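Local atomic coordinates of putative exonuclease (PDB entry 3L0A), a protein that binds a zinc ion and is probably a hydrolase, possibly a nuclease of the PDDEXK type. Residues A[58-63]-A[71-76]; A[78-81]-A[86-89]; A[121-126]-A[177-182]; A[19-24]-A[171-176]. All coordinates share one frame; numbering follows the deposited sequence. Where two conformers were deposited one is given.

Contact 1: residues A[58-63]-A[71-76]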
loop_
_atom_site.group_PDB
_atom_site.type_symbol
_atom_site.label_atom_id
_atom_site.label_comp_id
_atom_site.label_asym_id
_atom_site.label_seq_id
_atom_site.Cartn_x
_atom_site.Cartn_y
_atom_site.Cartn_z
ATOM N N VAL A 58 -9.099 2.883 19.028
ATOM C CA VAL A 58 -9.387 4.296 18.774
ATOM C C VAL A 58 -10.881 4.577 18.951
ATOM O O VAL A 58 -11.269 5.364 19.784
ATOM C CB VAL A 58 -8.919 4.773 17.411
ATOM C CG1 VAL A 58 -9.603 6.046 17.046
ATOM C CG2 VAL A 58 -7.384 4.967 17.404
ATOM N N GLY A 59 -11.720 3.878 18.204
ATOM C CA GLY A 59 -13.155 4.032 18.296
ATOM C C GLY A 59 -13.747 3.886 19.675
ATOM O O GLY A 59 -14.642 4.670 20.005
ATOM N N SER A 60 -13.302 2.918 20.487
ATOM C CA SER A 60 -13.822 2.812 21.877
ATOM C C SER A 60 -13.341 3.993 22.797
ATOM O O SER A 60 -14.026 4.382 23.788
ATOM C CB SER A 60 -13.470 1.480 22.569
ATOM O OG SER A 60 -14.260 0.383 22.129
ATOM N N TYR A 61 -12.185 4.555 22.465
ATOM C CA TYR A 61 -11.616 5.647 23.249
ATOM C C TYR A 61 -12.557 6.824 23.141
ATOM O O TYR A 61 -12.883 7.471 24.141
ATOM C CB TYR A 61 -10.232 6.033 22.701
ATOM C CG TYR A 61 -9.465 7.087 23.496
ATOM C CD1 TYR A 61 -9.625 8.442 23.243
ATOM C CD2 TYR A 61 -8.550 6.725 24.463
ATOM C CE1 TYR A 61 -8.874 9.401 23.931
ATOM C CE2 TYR A 61 -7.797 7.667 25.149
ATOM C CZ TYR A 61 -7.969 9.009 24.890
ATOM O OH TYR A 61 -7.247 9.942 25.613
ATOM N N VAL A 62 -12.998 7.059 21.913
ATOM C CA VAL A 62 -13.906 8.127 21.609
ATOM C C VAL A 62 -15.278 7.872 22.203
ATOM O O VAL A 62 -15.869 8.810 22.778
ATOM C CB VAL A 62 -14.005 8.367 20.100
ATOM C CG1 VAL A 62 -15.058 9.371 19.845
ATOM C CG2 VAL A 62 -12.620 8.822 19.502
ATOM N N ASP A 63 -15.794 6.639 22.113
ATOM C CA ASP A 63 -17.082 6.313 22.806
ATOM C C ASP A 63 -16.977 6.653 24.275
ATOM O O ASP A 63 -17.850 7.290 24.890
ATOM C CB ASP A 63 -17.397 4.816 22.762
ATOM C CG ASP A 63 -18.030 4.385 21.490
ATOM O OD1 ASP A 63 -18.642 5.224 20.807
ATOM O OD2 ASP A 63 -17.917 3.184 21.175
ATOM N N ASP A 71 -11.652 7.519 32.134
ATOM C CA ASP A 71 -10.645 7.159 33.156
ATOM C C ASP A 71 -10.537 5.653 33.250
ATOM O O ASP A 71 -9.431 5.108 33.333
ATOM C CB ASP A 71 -10.995 7.719 34.545
ATOM C CG ASP A 71 -9.841 7.578 35.540
ATOM O OD1 ASP A 71 -8.827 8.286 35.387
ATOM O OD2 ASP A 71 -9.925 6.753 36.477
ATOM N N GLN A 72 -11.696 4.996 33.264
ATOM C CA GLN A 72 -11.757 3.562 33.419
ATOM C C GLN A 72 -11.380 2.877 32.144
ATOM O O GLN A 72 -10.768 1.825 32.197
ATOM C CB GLN A 72 -13.136 3.080 33.883
ATOM C CG GLN A 72 -13.128 1.608 34.396
ATOM C CD GLN A 72 -12.144 1.355 35.577
ATOM O OE1 GLN A 72 -12.173 2.057 36.613
ATOM N NE2 GLN A 72 -11.255 0.356 35.406
ATOM N N PHE A 73 -11.702 3.457 30.994
ATOM C CA PHE A 73 -11.203 2.869 29.745
ATOM C C PHE A 73 -9.664 2.778 29.726
ATOM O O PHE A 73 -9.059 1.751 29.322
ATOM C CB PHE A 73 -11.650 3.672 28.548
ATOM C CG PHE A 73 -11.258 3.055 27.252
ATOM C CD1 PHE A 73 -11.989 2.020 26.725
ATOM C CD2 PHE A 73 -10.158 3.497 26.566
ATOM C CE1 PHE A 73 -11.623 1.428 25.536
ATOM C CE2 PHE A 73 -9.793 2.926 25.361
ATOM C CZ PHE A 73 -10.528 1.880 24.847
ATOM N N LYS A 74 -9.031 3.864 30.149
ATOM C CA LYS A 74 -7.593 3.932 30.135
ATOM C C LYS A 74 -6.994 2.910 31.097
ATOM O O LYS A 74 -6.000 2.266 30.790
ATOM C CB LYS A 74 -7.161 5.333 30.502
ATOM C CG LYS A 74 -7.305 6.289 29.344
ATOM C CD LYS A 74 -7.056 7.697 29.789
ATOM C CE LYS A 74 -6.652 8.596 28.642
ATOM N NZ LYS A 74 -6.668 10.036 29.080
ATOM N N LYS A 75 -7.614 2.767 32.261
ATOM C CA LYS A 75 -7.200 1.769 33.230
ATOM C C LYS A 75 -7.303 0.351 32.658
ATOM O O LYS A 75 -6.381 -0.456 32.835
ATOM C CB LYS A 75 -8.005 1.912 34.538
ATOM C CG LYS A 75 -7.394 2.915 35.523
ATOM C CD LYS A 75 -8.438 3.474 36.502
ATOM C CE LYS A 75 -7.835 4.266 37.679
ATOM N NZ LYS A 75 -8.885 5.086 38.421
ATOM N N ASP A 76 -8.377 0.057 31.932
ATOM C CA ASP A 76 -8.600 -1.311 31.443
ATOM C C ASP A 76 -7.793 -1.662 30.203
ATOM O O ASP A 76 -7.764 -2.835 29.832
ATOM C CB ASP A 76 -10.074 -1.555 31.088
ATOM C CG ASP A 76 -10.999 -1.520 32.282
ATOM O OD1 ASP A 76 -10.578 -1.828 33.422
ATOM O OD2 ASP A 76 -12.182 -1.172 32.062
#
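Phe73 and Lys74 of helix 70-76 reach across to Ser60 and Tyr61 of helix 54-67. The two helices form a helical hairpin joined by a short turn. Their axes here run nearly antiparallel, at 150°, and approach to 10.0 Å, in a part of the PDDEXK-like domain away from the zinc.

Asp71 and Gln72 keep their polar bonds within the second helix, Asp71 in a salt bridge with Lys75 and Gln72 NE2 donating to Asp76 OD1.

Phe73 carries the contact. With CG anti to the backbone N (chi1 -176°), its ring is laid against the first helix. Tyr61 CA sits over one ring face in a CH-pi contact, 4.3 Å from the centroid. Ser60 is also close, with Phe73 CE1 3.5 Å from Ser60 CB. The Tyr61 and Phe73 side chains cross at about a right angle, and Phe73 CE2 lies at the edge of the Tyr61 ring, 4.1 Å from Tyr61 CD2. Leu57 and Ser64 of the first helix also touch Phe73.

Lys74 is extended beyond CG and runs to the far end of the tyrosine. The Tyr61 hydroxyl is hydrogen-bonded to Glu95 of helix 89-102. Beside that bond, Lys74 CE packs 3.4 Å from Tyr61 OH.

Contact 2: residues A[78-81]-A[86-89]; sequences PEIF and ELKA
Ile80 O receives the backbone N-H of Lys88, and this bond ties the two segments together. The distance from Lys88 N to Ile80 O is 3.0 Å. The bond is nearly straight, 173° at the hydrogen, and lies in the carbonyl plane. One residue along, Phe81 CA makes a C-H...O contact with Glu86 O at 3.4 Å. The backbones of Phe81 and Leu87 are paired in a single beta bridge.

Leu87 packs its CD2 branch against two side chains. Leu87 CD2 is 3.8 Å from Phe81 CE1, and it is 4.0 Å from Ile80 CG1. The Ile80 and Leu87 side chains lie side by side and point the same way. The Phe81 ring instead crosses Leu87 at a slant, and its edge faces the Glu86 carbonyl carbon. Ile80 CG1 lies over one face of this ring, off-centre toward the rim. It is put there by a chi1 of 74°, which places CG1 between the backbone N and the carbonyl carbon.

These contacts close a short surface loop of four residues within the connection between helix 70-76 and helix 89-102. Segment 78-81 begins with a 3-10 turn. Lys88 takes the N-cap position of the helix that follows. Its extended side chain runs back along the 3-10 turn, with Lys88 CG 3.4 Å from Ile80 O. At its end, Lys88 NZ makes a weak hydrogen bond to Glu79 O, 3.2 Å long.

Further out, Ile80 and Leu87 rest on Tyr61 of helix 54-67. Ile80 also touches Phe91, while Leu87 lies against Lys92 and Glu95. Lys74 touches both Ile80 and Phe81.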
loop_
_atom_site.group_PDB
_atom_site.type_symbol
_atom_site.label_atom_id
_atom_site.label_comp_id
_atom_site.label_asym_id
_atom_site.label_seq_id
_atom_site.Cartn_x
_atom_site.Cartn_y
_atom_site.Cartn_z
ATOM N N PRO A 78 -4.195 -0.514 29.150
ATOM C CA PRO A 78 -2.841 0.079 29.276
ATOM C C PRO A 78 -1.982 0.047 28.022
ATOM O O PRO A 78 -0.958 0.719 27.948
ATOM C CB PRO A 78 -2.170 -0.808 30.330
ATOM C CG PRO A 78 -2.955 -2.106 30.285
ATOM C CD PRO A 78 -4.375 -1.647 30.072
ATOM N N GLU A 79 -2.387 -0.755 27.053
ATOM C CA GLU A 79 -1.611 -0.913 25.810
ATOM C C GLU A 79 -1.774 0.271 24.841
ATOM O O GLU A 79 -1.068 0.328 23.838
ATOM C CB GLU A 79 -1.870 -2.298 25.132
ATOM C CG GLU A 79 -3.352 -2.680 24.734
ATOM C CD GLU A 79 -4.314 -3.005 25.944
ATOM O OE1 GLU A 79 -3.832 -3.451 27.037
ATOM O OE2 GLU A 79 -5.565 -2.822 25.777
ATOM N N ILE A 80 -2.644 1.231 25.172
ATOM C CA ILE A 80 -2.763 2.456 24.398
ATOM C C ILE A 80 -1.666 3.486 24.724
ATOM O O ILE A 80 -1.577 4.526 24.038
ATOM C CB ILE A 80 -4.184 3.108 24.517
ATOM C CG1 ILE A 80 -4.400 3.781 25.871
ATOM C CG2 ILE A 80 -5.269 2.072 24.281
ATOM C CD1 ILE A 80 -5.852 4.186 26.124
ATOM N N PHE A 81 -0.854 3.232 25.757
ATOM C CA PHE A 81 0.262 4.126 26.132
ATOM C C PHE A 81 1.608 3.498 25.843
ATOM O O PHE A 81 1.766 2.290 25.973
ATOM C CB PHE A 81 0.287 4.411 27.642
ATOM C CG PHE A 81 -0.945 5.032 28.159
ATOM C CD1 PHE A 81 -1.108 6.408 28.119
ATOM C CD2 PHE A 81 -1.946 4.239 28.697
ATOM C CE1 PHE A 81 -2.277 6.980 28.585
ATOM C CE2 PHE A 81 -3.099 4.793 29.180
ATOM C CZ PHE A 81 -3.283 6.172 29.119
ATOM N N GLU A 86 3.398 8.147 27.589
ATOM C CA GLU A 86 2.579 8.994 26.709
ATOM C C GLU A 86 1.635 8.174 25.830
ATOM O O GLU A 86 1.929 7.027 25.483
ATOM C CB GLU A 86 3.469 9.896 25.837
ATOM C CG GLU A 86 3.911 11.207 26.507
ATOM C CD GLU A 86 4.507 12.192 25.514
ATOM O OE1 GLU A 86 5.564 11.849 24.945
ATOM O OE2 GLU A 86 3.935 13.291 25.293
ATOM N N LEU A 87 0.494 8.769 25.488
ATOM C CA LEU A 87 -0.493 8.163 24.582
ATOM C C LEU A 87 0.182 7.933 23.245
ATOM O O LEU A 87 0.910 8.795 22.719
ATOM C CB LEU A 87 -1.733 9.057 24.364
ATOM C CG LEU A 87 -2.946 8.947 25.283
ATOM C CD1 LEU A 87 -3.997 10.053 25.056
ATOM C CD2 LEU A 87 -3.561 7.617 25.108
ATOM N N LYS A 88 -0.043 6.755 22.703
ATOM C CA LYS A 88 0.489 6.439 21.392
ATOM C C LYS A 88 -0.191 7.374 20.376
ATOM O O LYS A 88 -1.269 7.924 20.651
ATOM C CB LYS A 88 0.248 4.969 21.084
ATOM C CG LYS A 88 1.075 4.003 21.952
ATOM C CD LYS A 88 0.889 2.568 21.514
ATOM C CE LYS A 88 1.781 1.597 22.302
ATOM N NZ LYS A 88 1.527 0.192 21.906
ATOM N N ALA A 89 0.443 7.563 19.220
ATOM C CA ALA A 89 0.034 8.616 18.257
ATOM C C ALA A 89 -1.423 8.493 17.785
ATOM O O ALA A 89 -2.089 9.509 17.532
ATOM C CB ALA A 89 0.989 8.632 17.047
#

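Contact 3: residues A[121-126]-A[177-182]; sequences GELFGA and YQEIVR
Ile180 and Gly121, and Leu123 and Glu179, make the apolar contacts between the segments. In the first pair, Ile180 CD1 packs 3.8 Å from Gly121 CA, where the strand has no side chain. The helix comes close here: the CA atoms of Gly121 and Ile180 are 5.5 Å apart. Chi1 of -59° and chi2 of -66° together bring CD1 to Gly121. In the second pair, Leu123 lies across the aliphatic part of Glu179. Leu123 CD2 is 3.9 Å from Glu179 CG. The same CD2 is centred over a face of the Phe124 ring.

The charged interactions stay on the helix. Arg182 grips Glu179 side-on through NE and NH2, one to each carboxylate oxygen. Arg182 NE is 2.8 Å from Glu179 OE1, and Arg182 NH2 is 2.9 Å from Glu179 OE2. The bend of Glu179 at chi2 leads the carboxylate to the arginine while CG stays against Leu123. Glu179 OE2 also accepts from Gln183, whose NE2 bonds Glu122 O as well and so links helix to strand.

Backbone bonds pair Leu123 with Ala126 in both directions and close the tight turn of a beta hairpin. The axes of segment 177-182, on helix 170-185, and segment 121-123, ending strand 114-123, cross at 122°. Beyond this edge, Tyr177 and Val181 cover strands 126-136 and 140-147, and Phe124 reaches helix 211-232.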
loop_
_atom_site.group_PDB
_atom_site.type_symbol
_atom_site.label_atom_id
_atom_site.label_comp_id
_atom_site.label_asym_id
_atom_site.label_seq_id
_atom_site.Cartn_x
_atom_site.Cartn_y
_atom_site.Cartn_z
ATOM N N GLY A 121 -34.917 -7.305 22.451
ATOM C CA GLY A 121 -36.041 -7.709 21.594
ATOM C C GLY A 121 -36.038 -9.133 21.061
ATOM O O GLY A 121 -35.208 -9.959 21.432
ATOM N N GLU A 122 -37.010 -9.403 20.194
ATOM C CA GLU A 122 -37.222 -10.726 19.581
ATOM C C GLU A 122 -37.286 -10.502 18.078
ATOM O O GLU A 122 -38.009 -9.624 17.618
ATOM C CB GLU A 122 -38.537 -11.365 20.072
ATOM C CG GLU A 122 -39.042 -12.608 19.267
ATOM C CD GLU A 122 -38.959 -13.930 20.040
ATOM O OE1 GLU A 122 -39.829 -14.181 20.900
ATOM O OE2 GLU A 122 -38.037 -14.727 19.767
ATOM N N LEU A 123 -36.528 -11.287 17.311
ATOM C CA LEU A 123 -36.529 -11.190 15.838
ATOM C C LEU A 123 -36.141 -12.496 15.190
ATOM O O LEU A 123 -35.097 -13.070 15.509
ATOM C CB LEU A 123 -35.504 -10.177 15.329
ATOM C CG LEU A 123 -35.923 -8.774 14.940
ATOM C CD1 LEU A 123 -34.718 -8.141 14.280
ATOM C CD2 LEU A 123 -37.146 -8.744 14.027
ATOM N N PHE A 124 -36.956 -12.937 14.244
ATOM C CA PHE A 124 -36.590 -14.032 13.367
ATOM C C PHE A 124 -36.074 -15.277 14.095
ATOM O O PHE A 124 -35.225 -15.998 13.537
ATOM C CB PHE A 124 -35.499 -13.591 12.375
ATOM C CG PHE A 124 -35.785 -12.317 11.644
ATOM C CD1 PHE A 124 -37.045 -12.031 11.158
ATOM C CD2 PHE A 124 -34.751 -11.423 11.380
ATOM C CE1 PHE A 124 -37.291 -10.848 10.470
ATOM C CE2 PHE A 124 -34.977 -10.268 10.691
ATOM C CZ PHE A 124 -36.251 -9.975 10.234
ATOM N N GLY A 125 -36.536 -15.533 15.319
ATOM C CA GLY A 125 -36.163 -16.773 16.028
ATOM C C GLY A 125 -35.488 -16.591 17.381
ATOM O O GLY A 125 -35.725 -17.366 18.295
ATOM N N ALA A 126 -34.676 -15.557 17.541
ATOM C CA ALA A 126 -33.932 -15.371 18.798
ATOM C C ALA A 126 -34.307 -14.078 19.517
ATOM O O ALA A 126 -34.958 -13.189 18.954
ATOM C CB ALA A 126 -32.394 -15.395 18.537
ATOM N N TYR A 177 -31.229 -2.030 14.971
ATOM C CA TYR A 177 -31.372 -0.985 15.990
ATOM C C TYR A 177 -32.768 -0.334 15.919
ATOM O O TYR A 177 -33.466 -0.299 16.914
ATOM C CB TYR A 177 -30.278 0.082 15.832
ATOM C CG TYR A 177 -28.896 -0.271 16.402
ATOM C CD1 TYR A 177 -28.409 -1.574 16.405
ATOM C CD2 TYR A 177 -28.064 0.718 16.892
ATOM C CE1 TYR A 177 -27.176 -1.880 16.925
ATOM C CE2 TYR A 177 -26.822 0.415 17.420
ATOM C CZ TYR A 177 -26.375 -0.898 17.420
ATOM O OH TYR A 177 -25.118 -1.201 17.909
ATOM N N GLN A 178 -33.168 0.120 14.724
ATOM C CA GLN A 178 -34.488 0.712 14.466
ATOM C C GLN A 178 -35.662 -0.167 14.910
ATOM O O GLN A 178 -36.610 0.301 15.596
ATOM C CB GLN A 178 -34.634 1.002 12.960
ATOM C CG GLN A 178 -35.893 1.814 12.540
ATOM C CD GLN A 178 -35.937 2.108 11.035
ATOM O OE1 GLN A 178 -35.961 1.190 10.215
ATOM N NE2 GLN A 178 -35.934 3.404 10.675
ATOM N N GLU A 179 -35.625 -1.418 14.478
ATOM C CA GLU A 179 -36.666 -2.384 14.767
ATOM C C GLU A 179 -36.754 -2.707 16.246
ATOM O O GLU A 179 -37.865 -2.794 16.763
ATOM C CB GLU A 179 -36.445 -3.667 13.944
ATOM C CG GLU A 179 -37.270 -4.905 14.331
ATOM C CD GLU A 179 -38.781 -4.687 14.338
ATOM O OE1 GLU A 179 -39.290 -3.704 13.733
ATOM O OE2 GLU A 179 -39.476 -5.531 14.957
ATOM N N ILE A 180 -35.629 -2.897 16.932
ATOM C CA ILE A 180 -35.665 -3.215 18.373
ATOM C C ILE A 180 -36.216 -2.041 19.184
ATOM O O ILE A 180 -37.046 -2.257 20.059
ATOM C CB ILE A 180 -34.307 -3.697 18.936
ATOM C CG1 ILE A 180 -33.838 -4.966 18.202
ATOM C CG2 ILE A 180 -34.386 -4.024 20.413
ATOM C CD1 ILE A 180 -34.708 -6.192 18.424
ATOM N N VAL A 181 -35.793 -0.810 18.868
ATOM C CA VAL A 181 -36.399 0.403 19.456
ATOM C C VAL A 181 -37.917 0.396 19.192
ATOM O O VAL A 181 -38.732 0.727 20.073
ATOM C CB VAL A 181 -35.737 1.728 18.901
ATOM C CG1 VAL A 181 -36.467 2.982 19.353
ATOM C CG2 VAL A 181 -34.200 1.835 19.276
ATOM N N ARG A 182 -38.303 -0.008 17.991
ATOM C CA ARG A 182 -39.701 -0.021 17.662
ATOM C C ARG A 182 -40.454 -1.010 18.533
ATOM O O ARG A 182 -41.578 -0.756 18.849
ATOM C CB ARG A 182 -39.932 -0.334 16.191
ATOM C CG ARG A 182 -41.377 -0.055 15.738
ATOM C CD ARG A 182 -41.695 -0.688 14.376
ATOM N NE ARG A 182 -41.534 -2.129 14.450
ATOM C CZ ARG A 182 -42.390 -2.963 15.033
ATOM N NH1 ARG A 182 -43.517 -2.527 15.581
ATOM N NH2 ARG A 182 -42.127 -4.258 15.062
#

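Contact 4: residues A[19-24]-A[171-176]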
loop_
_atom_site.group_PDB
_atom_site.type_symbol
_atom_site.label_atom_id
_atom_site.label_comp_id
_atom_site.label_asym_id
_atom_site.label_seq_id
_atom_site.Cartn_x
_atom_site.Cartn_y
_atom_site.Cartn_z
HETATM N N MSE A 19 -28.627 -12.794 20.432
HETATM C CA MSE A 19 -28.018 -12.453 19.137
HETATM C C MSE A 19 -27.763 -10.940 19.148
HETATM O O MSE A 19 -28.457 -10.188 19.837
HETATM C CB MSE A 19 -28.956 -12.824 17.982
HETATM C CG MSE A 19 -28.470 -12.485 16.568
HETATM SE SE MSE A 19 -26.869 -13.382 16.058
HETATM C CE MSE A 19 -27.306 -15.125 16.757
ATOM N N SER A 20 -26.762 -10.505 18.404
ATOM C CA SER A 20 -26.428 -9.115 18.348
ATOM C C SER A 20 -26.021 -8.800 16.927
ATOM O O SER A 20 -25.776 -9.710 16.116
ATOM C CB SER A 20 -25.269 -8.790 19.306
ATOM O OG SER A 20 -23.985 -8.997 18.710
ATOM N N VAL A 21 -25.953 -7.516 16.609
ATOM C CA VAL A 21 -25.550 -7.150 15.268
ATOM C C VAL A 21 -24.162 -7.708 15.004
ATOM O O VAL A 21 -23.879 -8.189 13.912
ATOM C CB VAL A 21 -25.532 -5.641 15.066
ATOM C CG1 VAL A 21 -24.654 -5.278 13.811
ATOM C CG2 VAL A 21 -26.950 -5.128 14.941
ATOM N N SER A 22 -23.292 -7.619 16.011
ATOM C CA SER A 22 -21.908 -8.107 15.882
ATOM C C SER A 22 -21.884 -9.624 15.766
ATOM O O SER A 22 -21.227 -10.144 14.886
ATOM C CB SER A 22 -21.008 -7.650 17.048
ATOM O OG SER A 22 -19.619 -7.861 16.732
ATOM N N GLY A 23 -22.611 -10.316 16.637
ATOM C CA GLY A 23 -22.854 -11.769 16.480
ATOM C C GLY A 23 -23.288 -12.207 15.081
ATOM O O GLY A 23 -22.776 -13.170 14.519
ATOM N N TYR A 24 -24.250 -11.509 14.518
ATOM C CA TYR A 24 -24.776 -11.879 13.230
ATOM C C TYR A 24 -23.691 -11.810 12.171
ATOM O O TYR A 24 -23.512 -12.752 11.418
ATOM C CB TYR A 24 -25.912 -10.938 12.862
ATOM C CG TYR A 24 -26.353 -11.032 11.430
ATOM C CD1 TYR A 24 -27.234 -12.023 11.025
ATOM C CD2 TYR A 24 -25.893 -10.123 10.484
ATOM C CE1 TYR A 24 -27.629 -12.119 9.723
ATOM C CE2 TYR A 24 -26.287 -10.213 9.159
ATOM C CZ TYR A 24 -27.160 -11.218 8.785
ATOM O OH TYR A 24 -27.585 -11.297 7.479
ATOM N N ASP A 171 -25.835 -0.797 7.095
ATOM C CA ASP A 171 -27.255 -0.873 6.818
ATOM C C ASP A 171 -27.879 -1.935 7.728
ATOM O O ASP A 171 -28.950 -1.705 8.236
ATOM C CB ASP A 171 -27.576 -1.058 5.318
ATOM C CG ASP A 171 -26.852 -2.213 4.683
ATOM O OD1 ASP A 171 -25.915 -2.778 5.310
ATOM O OD2 ASP A 171 -27.221 -2.537 3.531
ATOM N N ILE A 172 -27.184 -3.044 7.993
ATOM C CA ILE A 172 -27.674 -4.094 8.938
ATOM C C ILE A 172 -27.822 -3.500 10.350
ATOM O O ILE A 172 -28.879 -3.566 10.968
ATOM C CB ILE A 172 -26.739 -5.336 9.032
ATOM C CG1 ILE A 172 -26.331 -5.928 7.642
ATOM C CG2 ILE A 172 -27.362 -6.419 9.902
ATOM C CD1 ILE A 172 -27.379 -6.788 6.940
ATOM N N GLN A 173 -26.773 -2.881 10.855
ATOM C CA GLN A 173 -26.852 -2.289 12.188
ATOM C C GLN A 173 -28.042 -1.331 12.352
ATOM O O GLN A 173 -28.785 -1.404 13.338
ATOM C CB GLN A 173 -25.553 -1.552 12.522
ATOM C CG GLN A 173 -25.500 -0.991 13.953
ATOM C CD GLN A 173 -24.201 -0.272 14.210
ATOM O OE1 GLN A 173 -23.741 0.448 13.349
ATOM N NE2 GLN A 173 -23.590 -0.480 15.385
ATOM N N GLY A 174 -28.200 -0.421 11.398
ATOM C CA GLY A 174 -29.284 0.527 11.457
ATOM C C GLY A 174 -30.655 -0.131 11.495
ATOM O O GLY A 174 -31.482 0.243 12.316
ATOM N N ALA A 175 -30.857 -1.129 10.623
ATOM C CA ALA A 175 -32.126 -1.855 10.500
ATOM C C ALA A 175 -32.567 -2.524 11.781
ATOM O O ALA A 175 -33.760 -2.421 12.152
ATOM C CB ALA A 175 -32.077 -2.860 9.393
ATOM N N VAL A 176 -31.623 -3.175 12.458
ATOM C CA VAL A 176 -31.910 -3.935 13.677
ATOM C C VAL A 176 -32.151 -2.969 14.807
ATOM O O VAL A 176 -33.194 -3.015 15.470
ATOM C CB VAL A 176 -30.751 -4.871 14.049
ATOM C CG1 VAL A 176 -30.911 -5.402 15.471
ATOM C CG2 VAL A 176 -30.675 -6.005 13.057
#
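Ser20 OG accepts the backbone N-H of Gly23 at 2.8 Å, nearly straight at 171°. This bond caps the N-terminus of helix 21-28. The first turn carries Val21 and Tyr24, which both point at helix 170-185.

Val21 is the centre of the contact. Both its methyls rest on Gln173 CA. Val21 CG1 also reaches Gln173 CB at 4.0 Å. Val21 CG2 lies 3.9 Å from Val176 CB, and these two valines pass each other in opposite directions. The Val21 and Gln173 side chains cross at about a right angle.

One turn along, the Tyr24 ring takes Ile172 CG2, which is 4.0 Å from Tyr24 CE2. Ile172 CG2 is anti to the backbone N, and this carries the methyl toward the ring. Tyr24 OH has a weak hydrogen bond to Asn224, and Ile172 touches Val221, so helix 211-232 backs this end. Val176 also touches Trp128 and Ile130 of strand 126-136.

Gln173 is extended beyond CG, and its amide goes beyond the contact. OE1 accepts from Lys145 and NE2 bonds Tyr177. The Gln173 side chain is about 4 Å from a bound Tris molecule, probably from the crystallisation liquor. The interface between the segments is therefore apolar, made by methyls, an aromatic ring and aliphatic carbons, while the polar ends of Gln173 and Tyr24 find partners outside it.

In the fold
Contacts 3 and 4 share helix 170-185 and the same sheet. They touch where Tyr177 meets Val21, with centres about 10 Å apart. Contact 4 is buried near the middle of the chain; contacts 1 and 3 are partly buried, contact 3 at a strand end. Contacts 1 and 2 form a second cluster, with centres about 11 Å apart. There Tyr61 and Lys74 of the helix pair pack on Ile80, Phe81 and Leu87 of the loop. Contact 2 is at the surface and lies across the chain's centre from contact 3. Its segments alone are joined by hydrogen bonds. The others meet through apolar and aromatic contacts, with charged pairs kept within single helices in contacts 1 and 3.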